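Local coordinates for serpin-ZX (Arabidopsis thaliana, PDB 3LE2), which inhibits serine and cysteine proteases, including metacaspase-9, by offering its reactive centre loop for cleavage and then staying covalently bound to the enzyme, at residues W101-L106 with M164-F169; F240-A245 with I362-D367; S36-N41 with T379-F384; I279-F284 with V335-T340; K56-S61 with L299-S304. All coordinates share one frame; numbering follows the deposited sequence.

Contact 1 of 5, residues W101-L106 with M164-F169; sequences WIDKSL and MTKLIF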
# COMPACT_ATOMS: atom_id res chain seq x y z
N TRP A 101 18.30 -3.69 -9.94
CA TRP A 101 19.14 -4.37 -10.91
C TRP A 101 19.52 -3.38 -11.99
O TRP A 101 18.70 -2.59 -12.46
CB TRP A 101 18.40 -5.55 -11.56
CG TRP A 101 18.36 -6.82 -10.73
CD1 TRP A 101 19.12 -7.96 -10.92
CD2 TRP A 101 17.53 -7.09 -9.59
NE1 TRP A 101 18.81 -8.90 -9.97
CE2 TRP A 101 17.84 -8.40 -9.14
CE3 TRP A 101 16.56 -6.35 -8.90
CZ2 TRP A 101 17.20 -8.98 -8.05
CZ3 TRP A 101 15.93 -6.93 -7.82
CH2 TRP A 101 16.26 -8.23 -7.40
N ILE A 102 20.77 -3.43 -12.42
CA ILE A 102 21.23 -2.53 -13.46
C ILE A 102 21.89 -3.34 -14.57
O ILE A 102 22.48 -4.40 -14.31
CB ILE A 102 22.22 -1.51 -12.86
CG1 ILE A 102 22.26 -0.24 -13.71
CG2 ILE A 102 23.61 -2.13 -12.67
CD1 ILE A 102 22.82 0.92 -12.96
N ASP A 103 21.79 -2.88 -15.82
CA ASP A 103 22.49 -3.61 -16.87
C ASP A 103 23.97 -3.69 -16.55
O ASP A 103 24.59 -2.69 -16.17
CB ASP A 103 22.31 -2.99 -18.25
CG ASP A 103 22.87 -3.88 -19.33
OD1 ASP A 103 22.46 -5.06 -19.37
OD2 ASP A 103 23.73 -3.43 -20.12
N LYS A 104 24.55 -4.88 -16.73
CA LYS A 104 25.92 -5.15 -16.31
C LYS A 104 26.96 -4.31 -17.06
O LYS A 104 28.14 -4.33 -16.70
CB LYS A 104 26.24 -6.64 -16.43
CG LYS A 104 26.58 -7.08 -17.83
CD LYS A 104 27.01 -8.55 -17.85
CE LYS A 104 27.40 -8.99 -19.25
NZ LYS A 104 27.79 -10.42 -19.29
N SER A 105 26.54 -3.59 -18.09
CA SER A 105 27.39 -2.59 -18.71
C SER A 105 27.64 -1.44 -17.73
O SER A 105 28.41 -0.52 -18.00
CB SER A 105 26.77 -2.06 -20.01
OG SER A 105 25.62 -1.28 -19.76
N LEU A 106 26.98 -1.51 -16.58
CA LEU A 106 27.14 -0.50 -15.55
C LEU A 106 27.47 -1.18 -14.23
O LEU A 106 27.51 -2.41 -14.14
CB LEU A 106 25.87 0.32 -15.41
CG LEU A 106 25.39 0.99 -16.70
CD1 LEU A 106 23.92 1.36 -16.64
CD2 LEU A 106 26.23 2.20 -17.00
N MET A 164 16.83 -3.19 -24.10
CA MET A 164 17.06 -1.77 -23.81
C MET A 164 16.98 -1.43 -22.32
O MET A 164 17.24 -0.29 -21.92
CB MET A 164 16.07 -0.90 -24.58
CG MET A 164 16.16 -1.05 -26.10
SD MET A 164 17.79 -0.58 -26.72
CE MET A 164 17.90 1.11 -26.10
N THR A 165 16.62 -2.40 -21.49
CA THR A 165 16.44 -2.14 -20.06
C THR A 165 17.78 -1.86 -19.40
O THR A 165 18.73 -2.61 -19.57
CB THR A 165 15.77 -3.32 -19.35
OG1 THR A 165 14.42 -3.45 -19.82
CG2 THR A 165 15.75 -3.09 -17.86
N LYS A 166 17.85 -0.76 -18.65
CA LYS A 166 19.10 -0.35 -18.03
C LYS A 166 19.04 -0.42 -16.52
O LYS A 166 19.97 -0.94 -15.90
CB LYS A 166 19.49 1.06 -18.47
CG LYS A 166 19.76 1.18 -19.97
CD LYS A 166 20.92 0.27 -20.40
CE LYS A 166 21.13 0.34 -21.91
NZ LYS A 166 22.03 -0.76 -22.41
N LEU A 167 17.96 0.10 -15.94
CA LEU A 167 17.83 0.16 -14.48
C LEU A 167 16.41 -0.07 -14.01
O LEU A 167 15.49 0.66 -14.39
CB LEU A 167 18.34 1.51 -13.95
CG LEU A 167 18.19 1.77 -12.45
CD1 LEU A 167 19.05 0.83 -11.61
CD2 LEU A 167 18.54 3.20 -12.15
N ILE A 168 16.22 -1.09 -13.18
CA ILE A 168 14.90 -1.41 -12.65
C ILE A 168 14.90 -1.56 -11.13
O ILE A 168 15.92 -1.87 -10.51
CB ILE A 168 14.34 -2.71 -13.26
CG1 ILE A 168 15.17 -3.91 -12.81
CG2 ILE A 168 14.25 -2.59 -14.78
CD1 ILE A 168 14.60 -5.26 -13.21
N PHE A 169 13.74 -1.34 -10.54
CA PHE A 169 13.54 -1.63 -9.14
C PHE A 169 12.41 -2.64 -9.03
O PHE A 169 11.42 -2.56 -9.75
CB PHE A 169 13.23 -0.35 -8.38
CG PHE A 169 14.39 0.59 -8.32
CD1 PHE A 169 15.34 0.48 -7.30
CD2 PHE A 169 14.58 1.55 -9.30
CE1 PHE A 169 16.42 1.33 -7.26
CE2 PHE A 169 15.65 2.40 -9.26
CZ PHE A 169 16.58 2.29 -8.24

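Contact 2 of 5, residues F240-A245 with I362-D367; sequences FYLPDA and IDFVAD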
# COMPACT_ATOMS: atom_id res chain seq x y z
N PHE A 240 -12.42 1.07 5.58
CA PHE A 240 -13.30 0.96 4.42
C PHE A 240 -14.01 2.29 4.24
O PHE A 240 -14.64 2.77 5.18
CB PHE A 240 -14.35 -0.13 4.63
CG PHE A 240 -13.76 -1.50 4.84
CD1 PHE A 240 -13.90 -2.48 3.87
CD2 PHE A 240 -13.09 -1.81 6.01
CE1 PHE A 240 -13.37 -3.74 4.06
CE2 PHE A 240 -12.56 -3.07 6.21
CZ PHE A 240 -12.69 -4.03 5.22
N TYR A 241 -13.89 2.87 3.05
CA TYR A 241 -14.54 4.13 2.74
C TYR A 241 -15.63 3.88 1.72
O TYR A 241 -15.36 3.64 0.54
CB TYR A 241 -13.53 5.16 2.22
CG TYR A 241 -12.35 5.33 3.14
CD1 TYR A 241 -12.22 6.45 3.98
CD2 TYR A 241 -11.35 4.36 3.20
CE1 TYR A 241 -11.13 6.59 4.84
CE2 TYR A 241 -10.26 4.49 4.04
CZ TYR A 241 -10.15 5.60 4.86
OH TYR A 241 -9.05 5.68 5.69
N LEU A 242 -16.87 3.96 2.20
CA LEU A 242 -18.04 3.53 1.46
C LEU A 242 -18.95 4.71 1.06
O LEU A 242 -19.64 5.27 1.89
CB LEU A 242 -18.82 2.54 2.32
CG LEU A 242 -20.02 1.81 1.73
CD1 LEU A 242 -19.57 0.87 0.63
CD2 LEU A 242 -20.77 1.04 2.82
N PRO A 243 -18.96 5.06 -0.24
CA PRO A 243 -19.86 6.11 -0.72
C PRO A 243 -21.30 5.72 -0.44
O PRO A 243 -21.60 4.52 -0.43
CB PRO A 243 -19.64 6.10 -2.23
CG PRO A 243 -18.33 5.42 -2.43
CD PRO A 243 -18.22 4.42 -1.33
N ASP A 244 -22.18 6.69 -0.22
CA ASP A 244 -23.60 6.39 -0.09
C ASP A 244 -24.13 5.83 -1.41
O ASP A 244 -24.89 4.86 -1.41
CB ASP A 244 -24.39 7.65 0.30
CG ASP A 244 -24.03 8.15 1.70
OD1 ASP A 244 -23.33 7.43 2.44
OD2 ASP A 244 -24.44 9.27 2.07
N ALA A 245 -23.72 6.44 -2.52
CA ALA A 245 -24.18 6.01 -3.85
C ALA A 245 -23.39 4.82 -4.42
O ALA A 245 -22.16 4.74 -4.29
CB ALA A 245 -24.16 7.20 -4.83
N ILE A 362 -26.76 2.13 13.26
CA ILE A 362 -26.24 2.58 11.98
C ILE A 362 -26.03 1.38 11.07
O ILE A 362 -25.81 0.26 11.53
CB ILE A 362 -24.90 3.34 12.18
CG1 ILE A 362 -24.65 4.31 11.05
CG2 ILE A 362 -23.74 2.38 12.30
CD1 ILE A 362 -23.33 4.99 11.18
N ASP A 363 -26.14 1.61 9.76
CA ASP A 363 -25.86 0.57 8.78
C ASP A 363 -24.53 0.81 8.10
O ASP A 363 -24.13 1.95 7.83
CB ASP A 363 -26.96 0.47 7.71
CG ASP A 363 -28.29 -0.03 8.27
OD1 ASP A 363 -28.29 -0.70 9.32
OD2 ASP A 363 -29.33 0.25 7.65
N PHE A 364 -23.83 -0.29 7.83
CA PHE A 364 -22.67 -0.24 6.97
C PHE A 364 -22.78 -1.48 6.08
O PHE A 364 -22.39 -2.58 6.47
CB PHE A 364 -21.38 -0.23 7.78
CG PHE A 364 -20.15 0.06 6.96
CD1 PHE A 364 -19.67 1.35 6.84
CD2 PHE A 364 -19.50 -0.97 6.29
CE1 PHE A 364 -18.55 1.62 6.07
CE2 PHE A 364 -18.37 -0.71 5.52
CZ PHE A 364 -17.90 0.59 5.41
N VAL A 365 -23.34 -1.31 4.89
CA VAL A 365 -23.55 -2.43 3.97
C VAL A 365 -22.75 -2.22 2.70
O VAL A 365 -23.12 -1.41 1.85
CB VAL A 365 -25.05 -2.62 3.66
CG1 VAL A 365 -25.25 -3.72 2.60
CG2 VAL A 365 -25.82 -2.93 4.94
N ALA A 366 -21.64 -2.93 2.58
CA ALA A 366 -20.70 -2.64 1.51
C ALA A 366 -21.01 -3.49 0.29
O ALA A 366 -20.20 -4.33 -0.13
CB ALA A 366 -19.28 -2.89 1.99
N ASP A 367 -22.19 -3.28 -0.28
CA ASP A 367 -22.62 -4.04 -1.43
C ASP A 367 -22.34 -3.27 -2.71
O ASP A 367 -23.01 -3.47 -3.72
CB ASP A 367 -24.11 -4.34 -1.31
CG ASP A 367 -24.96 -3.09 -1.32
OD1 ASP A 367 -24.39 -1.98 -1.27
OD2 ASP A 367 -26.20 -3.22 -1.38

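Contact 3 of 5, residues S36-N41 with T379-F384; sequences SPASIN and TGVVLF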
# COMPACT_ATOMS: atom_id res chain seq x y z
N SER A 36 1.22 -0.63 -2.21
CA SER A 36 1.81 -0.07 -1.01
C SER A 36 2.55 1.24 -1.28
O SER A 36 3.65 1.24 -1.84
CB SER A 36 2.75 -1.08 -0.35
OG SER A 36 3.47 -0.48 0.70
N PRO A 37 1.96 2.37 -0.86
CA PRO A 37 2.56 3.70 -1.03
C PRO A 37 3.88 3.80 -0.27
O PRO A 37 4.83 4.42 -0.75
CB PRO A 37 1.53 4.64 -0.39
CG PRO A 37 0.26 3.86 -0.32
CD PRO A 37 0.65 2.42 -0.20
N ALA A 38 3.94 3.21 0.92
CA ALA A 38 5.17 3.14 1.69
C ALA A 38 6.30 2.51 0.90
O ALA A 38 7.40 3.06 0.85
CB ALA A 38 4.94 2.37 2.98
N SER A 39 6.03 1.37 0.28
CA SER A 39 7.03 0.68 -0.55
C SER A 39 7.42 1.51 -1.76
O SER A 39 8.59 1.52 -2.17
CB SER A 39 6.50 -0.67 -1.03
OG SER A 39 5.95 -1.39 0.05
N ILE A 40 6.45 2.17 -2.37
CA ILE A 40 6.77 3.00 -3.52
C ILE A 40 7.72 4.10 -3.07
O ILE A 40 8.72 4.40 -3.73
CB ILE A 40 5.52 3.67 -4.11
CG1 ILE A 40 4.51 2.63 -4.59
CG2 ILE A 40 5.91 4.60 -5.26
CD1 ILE A 40 5.00 1.87 -5.78
N ASN A 41 7.40 4.71 -1.93
CA ASN A 41 8.17 5.84 -1.41
C ASN A 41 9.56 5.41 -0.94
O ASN A 41 10.50 6.21 -0.98
CB ASN A 41 7.40 6.58 -0.31
CG ASN A 41 6.22 7.37 -0.86
OD1 ASN A 41 6.08 7.51 -2.08
ND2 ASN A 41 5.39 7.91 0.02
N THR A 379 2.27 5.38 14.02
CA THR A 379 3.03 6.30 13.19
C THR A 379 2.15 7.01 12.17
O THR A 379 2.57 8.00 11.57
CB THR A 379 4.11 5.55 12.39
OG1 THR A 379 3.47 4.62 11.52
CG2 THR A 379 5.04 4.80 13.33
N GLY A 380 0.94 6.50 11.96
CA GLY A 380 0.10 6.99 10.88
C GLY A 380 0.56 6.60 9.48
O GLY A 380 -0.02 7.03 8.49
N VAL A 381 1.62 5.79 9.37
CA VAL A 381 2.10 5.35 8.07
C VAL A 381 1.08 4.42 7.36
O VAL A 381 0.48 3.54 7.99
CB VAL A 381 3.49 4.65 8.20
CG1 VAL A 381 3.85 3.84 6.94
CG2 VAL A 381 4.58 5.69 8.51
N VAL A 382 0.88 4.63 6.06
CA VAL A 382 -0.07 3.81 5.28
C VAL A 382 0.63 2.66 4.55
O VAL A 382 1.49 2.91 3.71
CB VAL A 382 -0.80 4.70 4.25
CG1 VAL A 382 -1.68 3.87 3.30
CG2 VAL A 382 -1.61 5.79 4.98
N LEU A 383 0.28 1.41 4.87
CA LEU A 383 0.84 0.25 4.17
C LEU A 383 0.22 -0.00 2.80
O LEU A 383 0.92 -0.36 1.86
CB LEU A 383 0.69 -1.04 4.98
CG LEU A 383 1.65 -1.22 6.14
CD1 LEU A 383 1.26 -0.25 7.27
CD2 LEU A 383 1.61 -2.66 6.62
N PHE A 384 -1.10 0.14 2.71
CA PHE A 384 -1.82 -0.20 1.48
C PHE A 384 -2.94 0.78 1.23
O PHE A 384 -3.61 1.21 2.17
CB PHE A 384 -2.47 -1.60 1.58
CG PHE A 384 -1.50 -2.74 1.66
CD1 PHE A 384 -0.74 -3.10 0.55
CD2 PHE A 384 -1.37 -3.49 2.82
CE1 PHE A 384 0.15 -4.17 0.61
CE2 PHE A 384 -0.49 -4.55 2.89
CZ PHE A 384 0.28 -4.89 1.79

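Contact 4 of 5, residues I279-F284 with V335-T340; sequences IPKFKF and VNEEGT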
# COMPACT_ATOMS: atom_id res chain seq x y z
N ILE A 279 -20.05 -7.08 4.96
CA ILE A 279 -18.73 -6.91 4.37
C ILE A 279 -18.41 -8.04 3.37
O ILE A 279 -18.36 -9.21 3.75
CB ILE A 279 -17.64 -6.89 5.48
CG1 ILE A 279 -17.98 -5.84 6.52
CG2 ILE A 279 -16.28 -6.59 4.90
CD1 ILE A 279 -18.13 -4.45 5.93
N PRO A 280 -18.19 -7.70 2.09
CA PRO A 280 -17.86 -8.78 1.15
C PRO A 280 -16.49 -9.36 1.43
O PRO A 280 -15.56 -8.60 1.75
CB PRO A 280 -17.84 -8.06 -0.20
CG PRO A 280 -17.50 -6.64 0.13
CD PRO A 280 -18.25 -6.38 1.42
N LYS A 281 -16.35 -10.68 1.31
CA LYS A 281 -15.02 -11.28 1.31
C LYS A 281 -14.35 -10.86 0.01
O LYS A 281 -15.04 -10.58 -0.97
CB LYS A 281 -15.11 -12.81 1.35
CG LYS A 281 -15.70 -13.36 2.63
CD LYS A 281 -15.69 -14.89 2.64
CE LYS A 281 -14.30 -15.45 2.91
NZ LYS A 281 -14.28 -16.94 2.73
N PHE A 282 -13.03 -10.83 -0.01
CA PHE A 282 -12.28 -10.71 -1.27
C PHE A 282 -10.83 -11.12 -1.09
O PHE A 282 -10.30 -11.11 0.01
CB PHE A 282 -12.37 -9.28 -1.84
CG PHE A 282 -11.98 -8.22 -0.85
CD1 PHE A 282 -12.92 -7.68 0.02
CD2 PHE A 282 -10.68 -7.74 -0.80
CE1 PHE A 282 -12.57 -6.67 0.94
CE2 PHE A 282 -10.31 -6.74 0.11
CZ PHE A 282 -11.26 -6.21 0.97
N LYS A 283 -10.19 -11.51 -2.19
CA LYS A 283 -8.79 -11.91 -2.15
C LYS A 283 -8.19 -11.67 -3.51
O LYS A 283 -8.66 -12.23 -4.50
CB LYS A 283 -8.66 -13.40 -1.80
CG LYS A 283 -7.22 -13.87 -1.64
CD LYS A 283 -7.13 -15.38 -1.40
CE LYS A 283 -5.75 -15.77 -0.90
NZ LYS A 283 -5.61 -17.24 -0.60
N PHE A 284 -7.16 -10.83 -3.58
CA PHE A 284 -6.52 -10.57 -4.85
C PHE A 284 -5.12 -9.99 -4.72
O PHE A 284 -4.74 -9.48 -3.66
CB PHE A 284 -7.39 -9.68 -5.74
CG PHE A 284 -7.60 -8.30 -5.19
CD1 PHE A 284 -8.68 -8.03 -4.35
CD2 PHE A 284 -6.73 -7.26 -5.51
CE1 PHE A 284 -8.89 -6.74 -3.85
CE2 PHE A 284 -6.92 -5.98 -5.00
CZ PHE A 284 -8.00 -5.71 -4.18
N VAL A 335 -9.45 -10.41 2.55
CA VAL A 335 -10.40 -10.21 3.64
C VAL A 335 -11.27 -11.45 3.82
O VAL A 335 -12.01 -11.85 2.92
CB VAL A 335 -11.27 -8.96 3.39
CG1 VAL A 335 -12.49 -8.96 4.30
CG2 VAL A 335 -10.46 -7.69 3.59
N ASN A 336 -11.17 -12.06 5.00
CA ASN A 336 -12.05 -13.17 5.37
C ASN A 336 -12.46 -13.09 6.85
O ASN A 336 -12.29 -12.05 7.50
CB ASN A 336 -11.42 -14.53 4.99
CG ASN A 336 -10.12 -14.80 5.73
OD1 ASN A 336 -9.97 -14.45 6.90
ND2 ASN A 336 -9.17 -15.44 5.06
N GLU A 337 -12.99 -14.20 7.37
CA GLU A 337 -13.56 -14.20 8.73
C GLU A 337 -12.56 -14.32 9.86
O GLU A 337 -12.88 -14.01 11.00
CB GLU A 337 -14.56 -15.36 8.89
CG GLU A 337 -15.81 -15.27 8.03
CD GLU A 337 -15.60 -15.88 6.66
OE1 GLU A 337 -14.44 -16.16 6.29
OE2 GLU A 337 -16.61 -16.06 5.95
N GLU A 338 -11.35 -14.76 9.54
CA GLU A 338 -10.37 -15.19 10.55
C GLU A 338 -9.98 -14.12 11.58
O GLU A 338 -9.41 -13.08 11.24
CB GLU A 338 -9.13 -15.77 9.86
CG GLU A 338 -9.48 -16.81 8.80
CD GLU A 338 -8.26 -17.49 8.21
OE1 GLU A 338 -7.68 -16.94 7.25
OE2 GLU A 338 -7.89 -18.57 8.71
N GLY A 339 -10.29 -14.40 12.84
CA GLY A 339 -10.00 -13.51 13.95
C GLY A 339 -9.32 -14.27 15.08
O GLY A 339 -9.20 -15.49 15.03
N THR A 340 -8.87 -13.55 16.11
CA THR A 340 -8.16 -14.18 17.22
C THR A 340 -9.03 -15.19 17.99
O THR A 340 -10.23 -14.97 18.21
CB THR A 340 -7.60 -13.15 18.19
OG1 THR A 340 -6.79 -13.82 19.16
CG2 THR A 340 -8.74 -12.42 18.91
O HOH W 1 -16.97 -18.30 4.09

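Contact 5 of 5, residues K56-S61 with L299-S304; sequences KDQILS and LTSPFS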
# COMPACT_ATOMS: atom_id res chain seq x y z
N LYS A 56 17.23 15.20 -7.67
CA LYS A 56 17.12 15.02 -6.23
C LYS A 56 16.00 15.92 -5.69
O LYS A 56 15.14 15.48 -4.92
CB LYS A 56 18.45 15.33 -5.55
CG LYS A 56 18.52 14.87 -4.10
CD LYS A 56 19.89 15.15 -3.48
CE LYS A 56 20.22 16.64 -3.49
NZ LYS A 56 21.41 16.98 -2.65
N ASP A 57 16.00 17.18 -6.12
CA ASP A 57 15.04 18.16 -5.62
C ASP A 57 13.61 17.81 -5.96
O ASP A 57 12.71 17.97 -5.13
CB ASP A 57 15.36 19.55 -6.15
CG ASP A 57 16.61 20.12 -5.55
OD1 ASP A 57 16.96 19.72 -4.41
OD2 ASP A 57 17.26 20.96 -6.21
N GLN A 58 13.39 17.32 -7.17
CA GLN A 58 12.04 17.00 -7.59
C GLN A 58 11.48 15.84 -6.79
O GLN A 58 10.28 15.80 -6.48
CB GLN A 58 11.99 16.69 -9.09
CG GLN A 58 10.62 16.80 -9.68
CD GLN A 58 10.59 16.33 -11.12
OE1 GLN A 58 10.35 17.12 -12.03
NE2 GLN A 58 10.85 15.04 -11.33
N ILE A 59 12.34 14.90 -6.42
CA ILE A 59 11.91 13.75 -5.64
C ILE A 59 11.74 14.18 -4.19
O ILE A 59 10.75 13.83 -3.54
CB ILE A 59 12.91 12.58 -5.78
CG1 ILE A 59 13.08 12.19 -7.25
CG2 ILE A 59 12.47 11.37 -4.96
CD1 ILE A 59 14.24 11.24 -7.48
N LEU A 60 12.70 14.95 -3.69
CA LEU A 60 12.63 15.46 -2.32
C LEU A 60 11.30 16.15 -2.05
O LEU A 60 10.70 15.96 -1.00
CB LEU A 60 13.79 16.43 -2.04
CG LEU A 60 15.14 15.80 -1.75
CD1 LEU A 60 16.18 16.87 -1.49
CD2 LEU A 60 15.03 14.86 -0.57
N SER A 61 10.85 16.96 -3.01
CA SER A 61 9.61 17.71 -2.84
C SER A 61 8.40 16.79 -2.98
O SER A 61 7.36 17.02 -2.36
CB SER A 61 9.52 18.86 -3.84
OG SER A 61 10.57 19.79 -3.62
N LEU A 299 6.37 13.57 -11.54
CA LEU A 299 7.67 13.09 -11.09
C LEU A 299 8.37 12.46 -12.28
O LEU A 299 8.47 11.25 -12.39
CB LEU A 299 7.56 12.09 -9.93
CG LEU A 299 8.88 11.78 -9.21
CD1 LEU A 299 9.62 13.06 -8.85
CD2 LEU A 299 8.66 10.93 -7.97
N THR A 300 8.84 13.33 -13.17
CA THR A 300 9.35 12.95 -14.49
C THR A 300 10.86 12.76 -14.52
O THR A 300 11.37 11.98 -15.31
CB THR A 300 9.00 14.03 -15.53
OG1 THR A 300 9.11 15.33 -14.93
CG2 THR A 300 7.59 13.83 -16.06
N SER A 301 11.58 13.49 -13.66
CA SER A 301 13.05 13.54 -13.78
C SER A 301 13.79 12.21 -13.59
O SER A 301 14.77 11.94 -14.29
CB SER A 301 13.65 14.63 -12.88
OG SER A 301 13.64 14.24 -11.52
N PRO A 302 13.35 11.38 -12.64
CA PRO A 302 14.04 10.08 -12.48
C PRO A 302 14.00 9.20 -13.73
O PRO A 302 14.88 8.36 -13.88
CB PRO A 302 13.26 9.43 -11.34
CG PRO A 302 12.71 10.61 -10.55
CD PRO A 302 12.34 11.61 -11.60
N PHE A 303 13.01 9.41 -14.60
CA PHE A 303 12.80 8.57 -15.78
C PHE A 303 13.23 9.22 -17.10
O PHE A 303 13.00 8.67 -18.17
CB PHE A 303 11.32 8.16 -15.85
CG PHE A 303 10.77 7.76 -14.52
CD1 PHE A 303 10.94 6.46 -14.06
CD2 PHE A 303 10.15 8.68 -13.70
CE1 PHE A 303 10.47 6.08 -12.81
CE2 PHE A 303 9.67 8.32 -12.45
CZ PHE A 303 9.83 7.01 -12.00
N SER A 304 13.86 10.38 -17.00
CA SER A 304 14.32 11.11 -18.17
C SER A 304 15.84 11.11 -18.20
O SER A 304 16.49 11.19 -17.15
CB SER A 304 13.81 12.55 -18.16
OG SER A 304 14.42 13.32 -19.17

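Contact 1 of 5, residues W101-L106 with M164-F169
The indole of Trp101 is met edge-to-face by Trp143 of helix 129-147, on the side of the sheet where that helix lies across it, while Trp101 CB touches Ile168 CG1, a contact less certain because Ile168 is modelled in two conformers. The setting is the large sheet A of the serpin fold: strands 93-103 and 167-176 run antiparallel, and Trp101 and Ile168 form a hydrogen-bonded pair, exchanging two N-H...O bonds of 3.0 Å between N of one and O of the other. On the face away from the indole, Leu167 CD1 lies 4.0 Å from Ile102 CG1. Asp103 N reaches Lys166 O at 2.7 Å, where strand 93-103 ends and just before strand 167-176 begins. The second flat group, the Asp103 carboxylate, runs alongside the Lys166 chain, which bends at chi2 (-61°); OD2 and NZ form a long salt bridge of 3.9 Å. On its anti side, 20° out of the carboxylate plane, Asp103 OD2 is gripped by Ser105 OG at 2.9 Å.

Contact 2 of 5, residues F240-A245 with I362-D367
A CH-pi contact joins Leu242 to Phe364. Leu242 CD2 stands almost exactly above the centre of the Phe364 ring, 3.9 Å from its centroid and 9° off the normal, so that the methyl lies over one face. Phe364 owes this position to its first torsion, with CG trans to the backbone N (chi1 -170°), which carries the ring end to Leu242. Apolar contacts flank it. Phe364 CZ presses on Phe240 CB at 3.7 Å, approaching it obliquely, and lies 3.8 Å from Leu242 CB. The other methyl of Leu242, CD1, rests on Ala366 CB at 4.0 Å, so the two methyls part, CD2 to the Phe364 ring and CD1 to Ala366. The strands involved belong to sheets B and C of the serpin fold, 236-243 and 361-365, and cross at 98°, with no hydrogen bond between the two segments; residues 362 and 363 are the last of the reactive centre loop. Asp363 turns its polar groups elsewhere, its carboxylate to Arg275 and its O to Lys221. Beyond Phe364 the chain turns through an inverse gamma turn centred on Ala366, and Val365 O approaches Leu242 CD2 at 3.5 Å.

Contact 3 of 5, residues S36-N41 with T379-F384
Pro37 lays its ring against strand 382-388, with CG 4.1 Å from Val382 CG1 and CD 3.5 Å from Leu383 O. The next residue, Ala38, points its methyl at the same backbone, CB standing 3.6 Å from Val382 O. Ser36 CB, for its part, comes obliquely to the Phe384 ring, 4.1 Å from CD1. Ser36 OG does more than touch. It donates to Leu383 O at 2.8 Å, lying in the carbonyl plane, and accepts from Ser39 N at 3.2 Å with an N-H...O angle of 162°. The torsion chi1 of 171°, which turns OG opposite the backbone N, brings it to both partners at once. That second bond makes Ser36 the N-cap of helix 37-49, so one hydroxyl both caps the start of the helix and ties it to a strand of sheet B. This meeting of the helix start with the middle of the molecule corresponds to the shutter region of serpins; there Ser36 N also donates to His329, which belongs to strand 326-335 of sheet A. Leu383 and Phe384 both face Val374, a classic beta bulge in strand 382-388.

Contact 4 of 5, residues I279-F284 with V335-T340
The backbones of Phe282 and Val335 form an antiparallel hydrogen-bonded pair, with Val335 N giving the straighter bond to Phe282 O (2.8 Å, 174°) and Phe282 N the longer one to Val335 O (3.3 Å). This joins strand 277-289 to the end of strand 326-335 near the breach of serpin sheet A, where the chain then departs toward the reactive centre loop. On the side of the sheet shared by Phe282 and Val335, Val335 CB sits over one face of the Phe282 ring, 3.8 Å from its centroid and offset toward the rim. A chi1 of 52°, with CG between the backbone N and the carbonyl carbon, places the ring there; Phe370 and Leu372 of strand 370-376 also pack against it. On the opposite side of the backbone Lys281 bends at chi3 and crosses Glu337 at about a right angle. Its NZ makes a long salt bridge to Glu337 OE1 at 3.6 Å, and its CE rests on Asn336 CB at 3.7 Å. The carboxylate has further partners, since Glu337 OE2 is hydrogen-bonded to Thr188 and accepts from a water 2.9 Å away, which also has a weak bond to Lys281 NZ. The departing chain is shaped by an Asx turn, in which Asn336 OD1 accepts from Glu338 N at 3.0 Å.

Contact 5 of 5, residues K56-S61 with L299-S304
Apolar packing joins Ile59 to both Pro302 and Leu299. The Ile59 and Pro302 side chains pass each other in opposite directions, with CD1 of Ile59 3.5 Å from CG of Pro302, tighter than usual for two carbons. Leu299 crosses Ile59 at about a right angle, its CD1 methyl touching Ile59 CG1 at 3.9 Å and Gln58 CG at 4.0 Å. The two segments are helix 54-63 and the loop between helices 291-296 and 316-319, so the contact fastens a loop from late in the serpin chain to the helical layer near its beginning; Ile47 of helix 37-49 packs against both Ile59 and Pro302. The polar part belongs to Gln58, whose extended chain (chi1 -161°, chi2 -173°) carries the amide over the start of the 3-10 segment 301-303. The amide is probably turned over in the model; turned back, it may bond with the backbone N of Thr300 or Ser301 or with Ser301 OG. That segment is held by its own bonds, Phe303 N giving to Thr300 O at 3.1 Å.

How the contacts relate
Contacts 2 and 4 include the two ends of the reactive centre loop and touch each other: their centres lie about 16 Å apart, and Pro280 CD meets Ala366 O at 3.2 Å while Phe364 CD2 packs on Ile279 CD1 at 3.8 Å. Contact 3 sits near the middle of the chain, with nearest atoms about 7 Å from contact 2 and about 8 Å from contact 4. Contacts 1 and 5 lie at the far end, centres about 19 Å from each other, and contact 1 is some 39 Å from contact 4, centre to centre. Contacts 1 and 4 nonetheless both belong to sheet A, into which the cleaved loop inserts in inhibitory serpins.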